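Local coordinates for histidine-containing Phosphotransfer Protein type 1, MtHPt1 (Medicago truncatula, PDB 3US6), which probably relays phosphoryl groups from cytokinin sensor histidine kinases to response regulators in plant hormone signalling, at residues G4-Q9 against Q138-A143; V98-F103 against R113-Q118; I69-V74 against E105-D110. One frame throughout, in Å; residues are numbered along the deposited sequence.

Contact 1 (G4-Q9 against Q138-A143); sequences GQMRRQ and QQIVAA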
loop_
_atom_site.group_PDB
_atom_site.type_symbol
_atom_site.label_atom_id
_atom_site.label_comp_id
_atom_site.label_asym_id
_atom_site.label_seq_id
_atom_site.Cartn_x
_atom_site.Cartn_y
_atom_site.Cartn_z
ATOM N N GLY A 4 -8.698 -8.022 25.226
ATOM C CA GLY A 4 -9.451 -9.010 24.458
ATOM C C GLY A 4 -10.298 -8.377 23.368
ATOM O O GLY A 4 -10.399 -8.886 22.233
ATOM N N GLN A 5 -10.922 -7.263 23.730
ATOM C CA GLN A 5 -11.696 -6.474 22.777
ATOM C C GLN A 5 -10.815 -5.933 21.676
ATOM O O GLN A 5 -11.223 -5.929 20.516
ATOM C CB GLN A 5 -12.415 -5.311 23.475
ATOM C CG GLN A 5 -13.443 -4.598 22.592
ATOM C CD GLN A 5 -14.412 -5.569 21.882
ATOM O OE1 GLN A 5 -15.091 -6.385 22.527
ATOM N NE2 GLN A 5 -14.470 -5.481 20.543
ATOM N N MET A 6 -9.661 -5.398 22.013
ATOM C CA MET A 6 -8.776 -4.850 21.014
ATOM C C MET A 6 -8.361 -5.941 20.068
ATOM O O MET A 6 -8.203 -5.713 18.865
ATOM C CB MET A 6 -7.531 -4.212 21.620
ATOM C CG MET A 6 -7.826 -2.893 22.228
ATOM S SD MET A 6 -6.391 -1.901 22.680
ATOM C CE MET A 6 -5.891 -2.858 23.993
ATOM N N ARG A 7 -8.056 -7.110 20.596
ATOM C CA ARG A 7 -7.685 -8.234 19.720
ATOM C C ARG A 7 -8.805 -8.606 18.750
ATOM O O ARG A 7 -8.551 -8.839 17.582
ATOM C CB ARG A 7 -7.232 -9.436 20.531
ATOM C CG ARG A 7 -5.898 -9.166 21.242
ATOM C CD ARG A 7 -5.559 -10.175 22.309
ATOM N NE ARG A 7 -4.882 -11.264 21.655
ATOM C CZ ARG A 7 -5.484 -12.373 21.284
ATOM N NH1 ARG A 7 -6.776 -12.556 21.545
ATOM N NH2 ARG A 7 -4.775 -13.287 20.666
ATOM N N ARG A 8 -10.023 -8.659 19.233
ATOM C CA ARG A 8 -11.163 -8.956 18.343
ATOM C C ARG A 8 -11.328 -7.865 17.282
ATOM O O ARG A 8 -11.571 -8.166 16.099
ATOM C CB ARG A 8 -12.451 -9.128 19.146
ATOM C CG ARG A 8 -12.513 -10.397 20.008
ATOM C CD ARG A 8 -13.916 -10.583 20.687
ATOM N NE ARG A 8 -14.220 -9.564 21.698
ATOM C CZ ARG A 8 -13.811 -9.616 22.962
ATOM N NH1 ARG A 8 -13.068 -10.637 23.377
ATOM N NH2 ARG A 8 -14.134 -8.643 23.812
ATOM N N GLN A 9 -11.137 -6.604 17.646
ATOM C CA GLN A 9 -11.187 -5.516 16.693
ATOM C C GLN A 9 -10.135 -5.625 15.608
ATOM O O GLN A 9 -10.404 -5.326 14.487
ATOM C CB GLN A 9 -11.004 -4.187 17.401
ATOM C CG GLN A 9 -12.094 -3.849 18.348
ATOM C CD GLN A 9 -11.802 -2.567 19.102
ATOM O OE1 GLN A 9 -10.706 -2.317 19.526
ATOM N NE2 GLN A 9 -12.798 -1.771 19.253
ATOM N N GLN A 138 0.040 -1.542 18.257
ATOM C CA GLN A 138 0.850 -0.931 19.302
ATOM C C GLN A 138 0.085 -0.882 20.619
ATOM O O GLN A 138 0.627 -1.100 21.707
ATOM C CB GLN A 138 1.290 0.487 18.915
ATOM C CG GLN A 138 2.185 0.606 17.721
ATOM C CD GLN A 138 3.651 0.235 17.910
ATOM O OE1 GLN A 138 4.396 0.202 16.918
ATOM N NE2 GLN A 138 4.093 0.023 19.154
ATOM N N GLN A 139 -1.217 -0.603 20.546
ATOM C CA GLN A 139 -2.044 -0.574 21.762
ATOM C C GLN A 139 -2.186 -1.956 22.411
ATOM O O GLN A 139 -2.027 -2.115 23.634
ATOM C CB GLN A 139 -3.423 0.023 21.484
ATOM C CG GLN A 139 -3.363 1.451 21.094
ATOM C CD GLN A 139 -4.597 1.975 20.313
ATOM O OE1 GLN A 139 -5.574 1.247 20.049
ATOM N NE2 GLN A 139 -4.498 3.213 19.867
ATOM N N ILE A 140 -2.430 -2.954 21.604
ATOM C CA ILE A 140 -2.542 -4.332 22.089
ATOM C C ILE A 140 -1.258 -4.719 22.843
ATOM O O ILE A 140 -1.312 -5.265 23.945
ATOM C CB ILE A 140 -2.811 -5.342 20.934
ATOM C CG1 ILE A 140 -4.241 -5.129 20.407
ATOM C CG2 ILE A 140 -2.674 -6.784 21.431
ATOM C CD1 ILE A 140 -4.521 -5.762 19.033
ATOM N N VAL A 141 -0.101 -4.498 22.220
ATOM C CA VAL A 141 1.147 -4.950 22.785
ATOM C C VAL A 141 1.504 -4.136 24.020
ATOM O O VAL A 141 2.050 -4.676 24.998
ATOM C CB VAL A 141 2.277 -4.984 21.734
ATOM C CG1 VAL A 141 3.632 -5.350 22.365
ATOM C CG2 VAL A 141 1.935 -6.004 20.653
ATOM N N ALA A 142 1.203 -2.825 24.033
ATOM C CA ALA A 142 1.510 -2.025 25.202
ATOM C C ALA A 142 0.668 -2.492 26.354
ATOM O O ALA A 142 1.132 -2.433 27.506
ATOM C CB ALA A 142 1.298 -0.508 24.925
ATOM N N ALA A 143 -0.546 -2.933 26.106
ATOM C CA ALA A 143 -1.465 -3.438 27.113
ATOM C C ALA A 143 -1.149 -4.873 27.547
ATOM O O ALA A 143 -1.926 -5.458 28.311
ATOM C CB ALA A 143 -2.910 -3.289 26.620
#
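M6 packs on I140 where the N-terminal helix 3-19 runs along the last turns of helix 109-142, a nearly antiparallel helix pair at the end of this all-helical bundle protein. The short segments cross at 151°, with their axes 9.6 Å apart. M6 does most of the touching. Its CB points toward the partner helix and meets I140 CG1 at 3.6 Å. Beyond it the chain passes Q139 at about a right angle, so that M6 SD rests 3.7 Å from Q139 CB. A bend at the last torsion (chi3 -71°) then turns the methyl back to the helix end, where M6 CE lies 4.0 Å from A143 CB. Methionine suits this place because its flexible thioether can lie over Q139 and reach A143, the latter being the first residue to leave helical geometry. With an alanine here the thioether and its methyl are gone, which would probably leave Q139 CB and A143 CB without the partner they have in segment 4-9. I140 uses all its branches: CG2 comes 4.0 Å from R7 CG, part of the aliphatic stem of an arginine lying across it, while W10 and I147 add apolar surface around it. The stem of R7 gives the isoleucine a hydrocarbon neighbour, and a bend at its third torsion then leads on to the guanidinium. R7 thus keeps its charged end away from this oily patch, and its NE donates to the carbonyl oxygen of S146. Within the interface, the extended second torsion of I140 (chi2 164°) carries its terminal methyl over the neighbouring backbone, with I140 CD1 3.7 Å from M6 O.

Contact 2 (V98-F103 against R113-Q118); sequences VAFRNF and RRCLQQ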
loop_
_atom_site.group_PDB
_atom_site.type_symbol
_atom_site.label_atom_id
_atom_site.label_comp_id
_atom_site.label_asym_id
_atom_site.label_seq_id
_atom_site.Cartn_x
_atom_site.Cartn_y
_atom_site.Cartn_z
ATOM N N VAL A 98 -0.976 -1.719 -12.580
ATOM C CA VAL A 98 -1.159 -2.530 -13.801
ATOM C C VAL A 98 -2.059 -1.880 -14.826
ATOM O O VAL A 98 -1.729 -1.798 -16.022
ATOM C CB VAL A 98 -1.683 -3.936 -13.470
ATOM C CG1 VAL A 98 -1.926 -4.721 -14.750
ATOM C CG2 VAL A 98 -0.665 -4.670 -12.566
ATOM N N ALA A 99 -3.196 -1.357 -14.384
ATOM C CA ALA A 99 -4.098 -0.664 -15.241
ATOM C C ALA A 99 -3.402 0.571 -15.881
ATOM O O ALA A 99 -3.507 0.844 -17.067
ATOM C CB ALA A 99 -5.368 -0.295 -14.475
ATOM N N PHE A 100 -2.730 1.281 -14.982
ATOM C CA PHE A 100 -1.939 2.446 -15.361
ATOM C C PHE A 100 -1.031 2.119 -16.542
ATOM O O PHE A 100 -1.129 2.737 -17.601
ATOM C CB PHE A 100 -1.100 2.927 -14.177
ATOM C CG PHE A 100 -0.745 4.385 -14.238
ATOM C CD1 PHE A 100 -0.636 5.034 -15.457
ATOM C CD2 PHE A 100 -0.520 5.107 -13.078
ATOM C CE1 PHE A 100 -0.310 6.375 -15.517
ATOM C CE2 PHE A 100 -0.192 6.448 -13.132
ATOM C CZ PHE A 100 -0.088 7.083 -14.353
ATOM N N ARG A 101 -0.208 1.089 -16.379
ATOM C CA ARG A 101 0.739 0.694 -17.401
ATOM C C ARG A 101 0.066 0.330 -18.720
ATOM O O ARG A 101 0.601 0.642 -19.785
ATOM C CB ARG A 101 1.576 -0.515 -16.973
ATOM C CG ARG A 101 2.433 -0.215 -15.778
ATOM C CD ARG A 101 3.489 -1.309 -15.630
ATOM N NE ARG A 101 4.577 -1.154 -16.608
ATOM C CZ ARG A 101 5.419 -2.121 -16.953
ATOM N NH1 ARG A 101 5.271 -3.336 -16.454
ATOM N NH2 ARG A 101 6.394 -1.865 -17.797
ATOM N N ASN A 102 -1.133 -0.245 -18.677
ATOM C CA ASN A 102 -1.816 -0.487 -19.964
ATOM C C ASN A 102 -2.127 0.837 -20.682
ATOM O O ASN A 102 -1.983 0.931 -21.891
ATOM C CB ASN A 102 -3.066 -1.332 -19.738
ATOM C CG ASN A 102 -2.712 -2.765 -19.291
ATOM O OD1 ASN A 102 -1.670 -3.304 -19.687
ATOM N ND2 ASN A 102 -3.561 -3.363 -18.462
ATOM N N PHE A 103 -2.572 1.860 -19.956
ATOM C CA PHE A 103 -2.906 3.113 -20.578
ATOM C C PHE A 103 -1.691 3.885 -21.010
ATOM O O PHE A 103 -1.719 4.615 -21.992
ATOM C CB PHE A 103 -3.830 3.930 -19.681
ATOM C CG PHE A 103 -5.146 3.293 -19.483
ATOM C CD1 PHE A 103 -5.978 3.049 -20.537
ATOM C CD2 PHE A 103 -5.553 2.972 -18.219
ATOM C CE1 PHE A 103 -7.190 2.464 -20.342
ATOM C CE2 PHE A 103 -6.761 2.408 -18.016
ATOM C CZ PHE A 103 -7.575 2.156 -19.069
ATOM N N ARG A 113 -4.171 10.112 -16.818
ATOM C CA ARG A 113 -4.461 11.041 -15.749
ATOM C C ARG A 113 -5.483 10.457 -14.750
ATOM O O ARG A 113 -5.320 10.531 -13.537
ATOM C CB ARG A 113 -4.941 12.360 -16.322
ATOM C CG ARG A 113 -3.782 13.086 -16.952
ATOM C CD ARG A 113 -4.256 14.343 -17.661
ATOM N NE ARG A 113 -3.150 15.009 -18.323
ATOM C CZ ARG A 113 -3.277 15.982 -19.210
ATOM N NH1 ARG A 113 -4.461 16.491 -19.506
ATOM N NH2 ARG A 113 -2.230 16.492 -19.798
ATOM N N ARG A 114 -6.520 9.855 -15.281
ATOM C CA ARG A 114 -7.535 9.273 -14.433
ATOM C C ARG A 114 -7.006 8.086 -13.644
ATOM O O ARG A 114 -7.308 7.896 -12.496
ATOM C CB ARG A 114 -8.698 8.842 -15.283
ATOM C CG ARG A 114 -9.529 10.002 -15.678
ATOM C CD ARG A 114 -10.823 9.526 -16.268
ATOM N NE ARG A 114 -10.870 9.836 -17.665
ATOM C CZ ARG A 114 -10.596 9.001 -18.635
ATOM N NH1 ARG A 114 -10.300 7.758 -18.370
ATOM N NH2 ARG A 114 -10.667 9.423 -19.866
ATOM N N CYS A 115 -6.185 7.304 -14.299
ATOM C CA CYS A 115 -5.634 6.169 -13.617
ATOM C C CYS A 115 -4.642 6.604 -12.554
ATOM O O CYS A 115 -4.588 5.984 -11.482
ATOM C CB CYS A 115 -4.942 5.313 -14.607
ATOM S SG CYS A 115 -4.473 3.709 -13.921
ATOM N N LEU A 116 -3.854 7.663 -12.780
ATOM C CA LEU A 116 -3.035 8.152 -11.674
ATOM C C LEU A 116 -3.917 8.610 -10.516
ATOM O O LEU A 116 -3.584 8.395 -9.345
ATOM C CB LEU A 116 -2.060 9.284 -12.094
ATOM C CG LEU A 116 -1.166 9.944 -11.002
ATOM C CD1 LEU A 116 -0.371 8.942 -10.406
ATOM C CD2 LEU A 116 -0.246 10.941 -11.641
ATOM N N GLN A 117 -5.034 9.233 -10.772
ATOM C CA GLN A 117 -5.903 9.700 -9.735
ATOM C C GLN A 117 -6.337 8.455 -8.922
ATOM O O GLN A 117 -6.301 8.511 -7.671
ATOM C CB GLN A 117 -7.071 10.471 -10.349
ATOM C CG GLN A 117 -8.104 11.014 -9.351
ATOM C CD GLN A 117 -9.066 9.973 -8.812
ATOM O OE1 GLN A 117 -9.732 9.313 -9.572
ATOM N NE2 GLN A 117 -9.189 9.917 -7.494
ATOM N N GLN A 118 -6.596 7.358 -9.585
ATOM C CA GLN A 118 -7.015 6.179 -8.850
ATOM C C GLN A 118 -5.859 5.536 -8.082
ATOM O O GLN A 118 -6.069 5.032 -6.973
ATOM C CB GLN A 118 -7.609 5.142 -9.777
ATOM C CG GLN A 118 -8.890 5.583 -10.358
ATOM C CD GLN A 118 -10.004 5.575 -9.308
ATOM O OE1 GLN A 118 -10.347 4.525 -8.753
ATOM N NE2 GLN A 118 -10.554 6.769 -8.983
#
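C115 and F100 meet at the centre of an antiparallel helical hairpin, in which helices 91-106 and 109-142 of the four-helix HPt bundle pack with segment axes 9.2 Å apart. Both side chains were modelled in two conformers, so the sulfur-ring geometry is that of one pair of them. In that pair, and so tentatively, C115 SG makes an oblique sulfur-aromatic contact, 4.5 Å from the centroid of the F100 ring and 40° off its normal. The sulfur reaches F100 because it stands anti to the backbone N of C115 (chi1 -169°). The remaining contacts are apolar. Cysteine is compact enough to let the helices close in, and A99 is small as well: A99 CB is 4.1 Å from C115 SG. The F100 ring runs alongside the L116 side chain, and F100 CE2 touches L116 CB at 3.6 Å. F103 CD2 adds a looser approach to C115 CB, at 4.3 Å. V64 of helix 41-64 touches both F100 and L116, which ties the hairpin to the bundle core. R101 turns away and forms a salt bridge with D75 on helix 71-88, where it also touches H79, the predicted phosphorylation site. Mainly apolar side-chain surface meets here, without hydrogen bonds between the segments, so close fit carries the contact.

Contact 3 (I69-V74 against E105-D110); sequences IDFKKV and EEQNID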
loop_
_atom_site.group_PDB
_atom_site.type_symbol
_atom_site.label_atom_id
_atom_site.label_comp_id
_atom_site.label_asym_id
_atom_site.label_seq_id
_atom_site.Cartn_x
_atom_site.Cartn_y
_atom_site.Cartn_z
ATOM N N ILE A 69 2.842 13.897 -22.443
ATOM C CA ILE A 69 3.378 13.019 -21.401
ATOM C C ILE A 69 4.568 12.224 -21.927
ATOM O O ILE A 69 4.502 11.647 -23.036
ATOM C CB ILE A 69 2.347 12.029 -20.908
ATOM C CG1 ILE A 69 1.187 12.772 -20.295
ATOM C CG2 ILE A 69 3.006 11.122 -19.880
ATOM C CD1 ILE A 69 0.058 11.855 -19.738
ATOM N N ASP A 70 5.656 12.155 -21.158
ATOM C CA ASP A 70 6.768 11.263 -21.454
ATOM C C ASP A 70 6.364 9.875 -20.961
ATOM O O ASP A 70 6.568 9.526 -19.780
ATOM C CB ASP A 70 8.004 11.697 -20.690
ATOM C CG ASP A 70 9.235 10.891 -21.052
ATOM O OD1 ASP A 70 9.139 9.701 -21.477
ATOM O OD2 ASP A 70 10.318 11.497 -20.910
ATOM N N PHE A 71 5.723 9.090 -21.832
ATOM C CA PHE A 71 5.134 7.812 -21.426
ATOM C C PHE A 71 6.168 6.791 -20.972
ATOM O O PHE A 71 5.874 5.931 -20.157
ATOM C CB PHE A 71 4.276 7.203 -22.577
ATOM C CG PHE A 71 3.051 7.993 -22.896
ATOM C CD1 PHE A 71 1.987 8.006 -22.050
ATOM C CD2 PHE A 71 2.995 8.759 -24.058
ATOM C CE1 PHE A 71 0.874 8.721 -22.309
ATOM C CE2 PHE A 71 1.856 9.525 -24.326
ATOM C CZ PHE A 71 0.824 9.515 -23.456
ATOM N N LYS A 72 7.349 6.840 -21.567
ATOM C CA LYS A 72 8.433 5.951 -21.205
ATOM C C LYS A 72 8.851 6.157 -19.747
ATOM O O LYS A 72 8.925 5.205 -18.983
ATOM C CB LYS A 72 9.606 6.161 -22.218
ATOM C CG LYS A 72 10.797 5.174 -22.120
ATOM C CD LYS A 72 11.669 5.227 -23.413
ATOM C CE LYS A 72 12.836 4.231 -23.445
ATOM N NZ LYS A 72 12.399 2.799 -23.475
ATOM N N LYS A 73 9.032 7.409 -19.364
ATOM C CA LYS A 73 9.482 7.730 -18.016
ATOM C C LYS A 73 8.378 7.421 -16.989
ATOM O O LYS A 73 8.630 6.835 -15.927
ATOM C CB LYS A 73 9.934 9.190 -17.950
ATOM C CG LYS A 73 10.508 9.611 -16.615
ATOM C CD LYS A 73 11.210 10.971 -16.679
ATOM C CE LYS A 73 10.296 12.099 -16.192
ATOM N NZ LYS A 73 9.586 11.826 -14.875
ATOM N N VAL A 74 7.151 7.795 -17.344
ATOM C CA VAL A 74 6.003 7.518 -16.495
ATOM C C VAL A 74 5.846 6.031 -16.304
ATOM O O VAL A 74 5.618 5.562 -15.177
ATOM C CB VAL A 74 4.717 8.171 -17.056
ATOM C CG1 VAL A 74 3.500 7.549 -16.378
ATOM C CG2 VAL A 74 4.835 9.660 -16.879
ATOM N N GLU A 105 0.918 2.273 -22.229
ATOM C CA GLU A 105 1.301 1.628 -23.467
ATOM C C GLU A 105 0.428 2.130 -24.648
ATOM O O GLU A 105 0.905 2.255 -25.783
ATOM C CB GLU A 105 1.213 0.139 -23.327
ATOM C CG GLU A 105 2.436 -0.374 -22.579
ATOM C CD GLU A 105 2.536 -1.868 -22.575
ATOM O OE1 GLU A 105 2.097 -2.499 -23.572
ATOM O OE2 GLU A 105 3.053 -2.395 -21.560
ATOM N N GLU A 106 -0.840 2.417 -24.361
ATOM C CA GLU A 106 -1.769 2.907 -25.376
ATOM C C GLU A 106 -1.543 4.391 -25.649
ATOM O O GLU A 106 -2.015 4.931 -26.649
ATOM C CB GLU A 106 -3.214 2.674 -24.932
ATOM C CG GLU A 106 -3.628 1.211 -24.910
ATOM C CD GLU A 106 -3.409 0.524 -26.243
ATOM O OE1 GLU A 106 -4.053 0.927 -27.235
ATOM O OE2 GLU A 106 -2.592 -0.419 -26.300
ATOM N N GLN A 107 -0.812 5.040 -24.749
ATOM C CA GLN A 107 -0.460 6.452 -24.889
ATOM C C GLN A 107 -1.688 7.380 -24.858
ATOM O O GLN A 107 -1.801 8.334 -25.608
ATOM C CB GLN A 107 0.467 6.676 -26.068
ATOM C CG GLN A 107 1.707 5.838 -25.879
ATOM C CD GLN A 107 2.736 6.111 -26.962
ATOM O OE1 GLN A 107 2.543 6.955 -27.797
ATOM N NE2 GLN A 107 3.842 5.393 -26.921
ATOM N N ASN A 108 -2.566 7.085 -23.917
ATOM C CA ASN A 108 -3.839 7.736 -23.752
ATOM C C ASN A 108 -3.690 8.727 -22.606
ATOM O O ASN A 108 -3.694 8.334 -21.473
ATOM C CB ASN A 108 -4.885 6.659 -23.428
ATOM C CG ASN A 108 -6.284 7.190 -23.271
ATOM O OD1 ASN A 108 -6.504 8.309 -22.905
ATOM N ND2 ASN A 108 -7.238 6.330 -23.513
ATOM N N ILE A 109 -3.519 9.996 -22.930
ATOM C CA ILE A 109 -3.259 10.995 -21.872
ATOM C C ILE A 109 -4.335 11.021 -20.826
ATOM O O ILE A 109 -4.072 10.945 -19.625
ATOM C CB ILE A 109 -3.065 12.407 -22.516
ATOM C CG1 ILE A 109 -1.723 12.414 -23.254
ATOM C CG2 ILE A 109 -3.246 13.495 -21.506
ATOM C CD1 ILE A 109 -1.208 13.726 -23.669
ATOM N N ASP A 110 -5.602 11.156 -21.251
ATOM C CA ASP A 110 -6.648 11.269 -20.282
ATOM C C ASP A 110 -6.765 10.021 -19.433
ATOM O O ASP A 110 -7.004 10.135 -18.237
ATOM C CB ASP A 110 -8.001 11.531 -20.969
ATOM C CG ASP A 110 -8.139 12.949 -21.514
ATOM O OD1 ASP A 110 -7.308 13.821 -21.198
ATOM O OD2 ASP A 110 -9.080 13.177 -22.312
#
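F71 lies against Q107 where the first turn of helix 71-88 meets the connection between helices 91-106 and 109-142 of the HPt bundle. That connection is a Schellman motif, with Q107 as its positive-phi C-prime residue, followed directly by N108 as N-cap of the next helix. F71 is the most covered residue, and a flat aromatic suits it because both faces are used. Over one face lies I69 CB; against the opposite face comes Q107, its CA 3.7 Å from the centroid of the F71 ring in a CH-pi contact. The extended second torsion of Q107 (chi2 -175°) lays its chain along that face, F71 CD2 being 3.7 Å from Q107 CG, and its amide is turned to within 7° of the ring plane. This gives a glutamine at the surface an apolar bed for its methylenes. I109 meets the ring at its edge: its CG1 sits near the ring plane, 3.9 Å from F71 CZ. The same branch lies beside I69, the two side chains running antiparallel, with I69 CD1 reaching I109 CG1 at 4.0 Å, while I69 also packs on V64 of helix 41-64. Aspartate and asparagine begin the two helices. N108 OD1 accepts from A111 N, and D70 OD1, met from above its carboxylate plane, takes K73 N at 3.1 Å.

Overall arrangement
Along the chain, contact 1 closes the longest loop, and the other two are nested inside it with alternating segments: 69-74, 98-103, 105-110, 113-118. Helix 109-142 enters all three. Contacts 2 and 3 have centres about 10 Å apart and touch, F100 packing on V74 and N108 N probably bonding to F103 O; 105-110 contains the turn that connects the two helices of contact 2. Contact 1 lies on the other side of the chain's centre, about 38 Å from contact 2 and 46 Å from contact 3, centre to centre. The long helix thus joins the HPt bundle, which carries the histidine predicted to be phosphorylated, to the N-terminal helix at its far end.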